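Local atomic coordinates of lectin 2 (Agrocybe aegerita, PDB entry 4TQJ), a protein that is a fungal lectin that recognises non-reducing terminal N-acetylglucosamine and is built as a beta-propeller. Residues N3-D8 / R174-V179. The protein carries 1 engineered substitution. Residues are numbered along the deposited sequence; the frame is centred on the assembly and turned at random.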
ATOM      1  N   ASN A   3     -17.049   8.201  -2.998  1.00 31.04           N
ATOM      2  CA  ASN A   3     -16.201   7.951  -4.167  1.00 27.19           C
ATOM      3  C   ASN A   3     -16.864   8.547  -5.414  1.00 23.76           C
ATOM      4  O   ASN A   3     -18.048   8.343  -5.640  1.00 19.81           O
ATOM      5  CB  ASN A   3     -15.913   6.462  -4.341  1.00 39.94           C
ATOM      6  CG  ASN A   3     -14.524   6.073  -3.837  1.00 45.55           C
ATOM      7  OD1 ASN A   3     -14.216   6.231  -2.647  1.00 43.01           O
ATOM      8  ND2 ASN A   3     -13.681   5.557  -4.742  1.00 35.56           N
ATOM      9  N   VAL A   4     -16.116   9.319  -6.194  1.00 20.65           N
ATOM     10  CA  VAL A   4     -16.705  10.089  -7.290  1.00 15.38           C
ATOM     11  C   VAL A   4     -15.820  10.092  -8.545  1.00 16.62           C
ATOM     12  O   VAL A   4     -14.588  10.122  -8.466  1.00 14.32           O
ATOM     13  CB  VAL A   4     -16.973  11.557  -6.859  1.00 22.09           C
ATOM     14  CG1 VAL A   4     -17.200  12.443  -8.078  1.00 23.30           C
ATOM     15  CG2 VAL A   4     -18.160  11.644  -5.888  1.00 16.87           C
ATOM     16  N   ILE A   5     -16.465  10.072  -9.702  1.00 15.00           N
ATOM     17  CA  ILE A   5     -15.762  10.059 -10.975  1.00 15.19           C
ATOM     18  C   ILE A   5     -16.247  11.229 -11.811  1.00 12.76           C
ATOM     19  O   ILE A   5     -17.439  11.321 -12.095  1.00 12.36           O
ATOM     20  CB  ILE A   5     -16.037   8.745 -11.708  1.00 13.35           C
ATOM     21  CG1 ILE A   5     -15.384   7.597 -10.938  1.00 17.73           C
ATOM     22  CG2 ILE A   5     -15.528   8.798 -13.144  1.00 11.31           C
ATOM     23  CD1 ILE A   5     -15.728   6.248 -11.475  1.00 14.13           C
ATOM     24  N   THR A   6     -15.335  12.127 -12.174  1.00 10.62           N
ATOM     25  CA  THR A   6     -15.680  13.306 -12.975  1.00 12.75           C
ATOM     26  C   THR A   6     -14.912  13.277 -14.288  1.00 10.74           C
ATOM     27  O   THR A   6     -14.040  12.441 -14.473  1.00 13.62           O
ATOM     28  CB  THR A   6     -15.395  14.664 -12.233  1.00 14.11           C
ATOM     29  OG1 THR A   6     -13.984  14.904 -12.160  1.00 12.93           O
ATOM     30  CG2 THR A   6     -15.990  14.677 -10.836  1.00 13.16           C
ATOM     31  N   GLN A   7     -15.247  14.175 -15.210  1.00  9.80           N
ATOM     32  CA  GLN A   7     -14.513  14.277 -16.466  1.00 13.51           C
ATOM     33  C   GLN A   7     -13.062  14.695 -16.231  1.00 14.76           C
ATOM     34  O   GLN A   7     -12.144  14.151 -16.840  1.00 13.84           O
ATOM     35  CB  GLN A   7     -15.211  15.260 -17.415  1.00 14.19           C
ATOM     36  CG  GLN A   7     -16.639  14.847 -17.727  1.00 10.95           C
ATOM     37  CD  GLN A   7     -17.369  15.814 -18.618  1.00 12.06           C
ATOM     38  OE1 GLN A   7     -18.592  15.919 -18.541  1.00 11.80           O
ATOM     39  NE2 GLN A   7     -16.631  16.530 -19.470  1.00 12.37           N
ATOM     40  N   ASP A   8     -12.857  15.659 -15.339  1.00 13.93           N
ATOM     41  CA  ASP A   8     -11.509  16.148 -15.059  1.00 16.96           C
ATOM     42  C   ASP A   8     -10.717  15.150 -14.209  1.00 12.84           C
ATOM     43  O   ASP A   8      -9.506  15.005 -14.353  1.00 14.87           O
ATOM     44  CB  ASP A   8     -11.577  17.501 -14.344  1.00 20.61           C
ATOM     45  CG  ASP A   8     -12.011  18.624 -15.267  1.00 26.16           C
ATOM     46  OD1 ASP A   8     -11.889  18.463 -16.500  1.00 28.07           O
ATOM     47  OD2 ASP A   8     -12.480  19.670 -14.768  1.00 31.56           O
ATOM     48  N   ARG A 174     -21.021  15.169 -17.219  1.00 13.10           N
ATOM     49  CA  ARG A 174     -21.537  13.861 -16.861  1.00 12.25           C
ATOM     50  C   ARG A 174     -20.579  13.172 -15.907  1.00 11.08           C
ATOM     51  O   ARG A 174     -19.444  12.892 -16.263  1.00 11.01           O
ATOM     52  CB  ARG A 174     -21.794  13.018 -18.117  1.00 13.84           C
ATOM     53  CG  ARG A 174     -23.091  13.421 -18.860  1.00 14.90           C
ATOM     54  CD  ARG A 174     -23.076  12.954 -20.316  1.00 12.08           C
ATOM     55  NE  ARG A 174     -22.064  13.683 -21.077  1.00 15.97           N
ATOM     56  CZ  ARG A 174     -21.757  13.457 -22.352  1.00 15.67           C
ATOM     57  NH1 ARG A 174     -22.375  12.507 -23.042  1.00 15.12           N
ATOM     58  NH2 ARG A 174     -20.812  14.178 -22.934  1.00 14.68           N
ATOM     59  N   PHE A 175     -21.060  12.913 -14.694  1.00 13.16           N
ATOM     60  CA  PHE A 175     -20.236  12.356 -13.625  1.00 13.56           C
ATOM     61  C   PHE A 175     -20.881  11.080 -13.088  1.00 11.32           C
ATOM     62  O   PHE A 175     -22.031  10.782 -13.385  1.00 14.57           O
ATOM     63  CB  PHE A 175     -20.110  13.346 -12.455  1.00 13.51           C
ATOM     64  CG  PHE A 175     -19.526  14.692 -12.810  1.00 11.00           C
ATOM     65  CD1 PHE A 175     -19.803  15.796 -12.004  1.00 17.60           C
ATOM     66  CD2 PHE A 175     -18.675  14.858 -13.890  1.00 14.16           C
ATOM     67  CE1 PHE A 175     -19.268  17.040 -12.282  1.00 13.71           C
ATOM     68  CE2 PHE A 175     -18.132  16.104 -14.173  1.00 14.62           C
ATOM     69  CZ  PHE A 175     -18.430  17.195 -13.360  1.00 10.55           C
ATOM     70  N   LEU A 176     -20.143  10.344 -12.268  1.00 11.09           N
ATOM     71  CA  LEU A 176     -20.686   9.185 -11.579  1.00 13.55           C
ATOM     72  C   LEU A 176     -20.463   9.417 -10.093  1.00 12.41           C
ATOM     73  O   LEU A 176     -19.379   9.787  -9.687  1.00 12.78           O
ATOM     74  CB  LEU A 176     -19.984   7.909 -12.022  1.00 12.96           C
ATOM     75  CG  LEU A 176     -20.034   7.532 -13.508  1.00 13.91           C
ATOM     76  CD1 LEU A 176     -19.071   6.363 -13.790  1.00  9.58           C
ATOM     77  CD2 LEU A 176     -21.462   7.214 -13.942  1.00 13.17           C
ATOM     78  N   ALA A 177     -21.506   9.240  -9.294  1.00 15.95           N
ATOM     79  CA  ALA A 177     -21.412   9.447  -7.858  1.00 14.97           C
ATOM     80  C   ALA A 177     -22.599   8.788  -7.191  1.00 17.22           C
ATOM     81  O   ALA A 177     -23.651   8.655  -7.793  1.00 17.87           O
ATOM     82  CB  ALA A 177     -21.392  10.939  -7.536  1.00 16.72           C
ATOM     83  N   ASP A 178     -22.438   8.386  -5.941  1.00 17.07           N
ATOM     84  CA  ASP A 178     -23.575   7.877  -5.198  1.00 20.02           C
ATOM     85  C   ASP A 178     -24.354   9.043  -4.616  1.00 16.97           C
ATOM     86  O   ASP A 178     -23.913   9.664  -3.645  1.00 16.98           O
ATOM     87  CB  ASP A 178     -23.126   6.942  -4.076  1.00 23.13           C
ATOM     88  CG  ASP A 178     -24.297   6.273  -3.390  1.00 21.24           C
ATOM     89  OD1 ASP A 178     -25.430   6.418  -3.890  1.00 22.16           O
ATOM     90  OD2 ASP A 178     -24.088   5.610  -2.359  1.00 25.36           O
ATOM     91  N   VAL A 179     -25.495   9.351  -5.229  1.00 17.72           N
ATOM     92  CA  VAL A 179     -26.383  10.390  -4.717  1.00 19.18           C
ATOM     93  C   VAL A 179     -27.630   9.777  -4.072  1.00 19.70           C
ATOM     94  O   VAL A 179     -28.266  10.409  -3.232  1.00 18.42           O
ATOM     95  CB  VAL A 179     -26.815  11.375  -5.821  1.00 18.04           C
ATOM     96  CG1 VAL A 179     -25.606  12.056  -6.445  1.00 17.48           C
ATOM     97  CG2 VAL A 179     -27.611  10.659  -6.897  1.00 21.44           C
TER
HETATM   98  O   HOH W   1     -20.372   8.754  -4.635  1.00 25.32           O
HETATM   99  O   HOH W   2     -20.374  16.080 -20.744  1.00 11.16           O
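I5 and L176 form the antiparallel hydrogen-bonded pair that fastens the N-terminal segment 3-8 to the strand 173-177. I5 N donates to L176 O at 2.9 Å, and L176 N returns a nearly straight bond to I5 O; both donors lie in the plane of the carbonyl they meet. Where the paired backbones end, other acceptors take over. The Q7 chain is extended beyond CG (chi2 178°), which carries OE1 to within 2.9 Å of R174 N, where it accepts a hydrogen bond in the plane of its amide carbonyl. OE1 also receives a bond from a water, which in turn accepts one from R174 NH2 in the plane of the guanidinium; R174 NH1 is held by F160 O. At the other end a second water lies between N3 O and D178 N, although its 2.5 Å approach to D178 N is too short to be taken at face value; D178 OD2 is bound to G183 N.

Apolar contacts occupy both faces of the sheet. I5 and L176 project together from one face, their CB atoms 4.0 Å apart, and I5 continues onto Y119 and A121 of strand 117-121, which belongs to another sheet. On the face of V4 and A177, V4 CG2 rests 3.7 Å from A177 CB, and both residues reach V232. T6 CB sits over one face of the F175 ring, 3.9 Å from its centroid and displaced toward the rim, in a CH-pi contact; T6 OG1 is meanwhile engaged by L9 N.

Segment 3-8 thus adds a short edge strand to the innermost strand of a propeller blade, near the centre of the chain. With only two direct backbone bonds in the join, the Q7 amide oxygen, gripped by R174 N and by the water on R174 NH2, secures the end where backbone pairing stops.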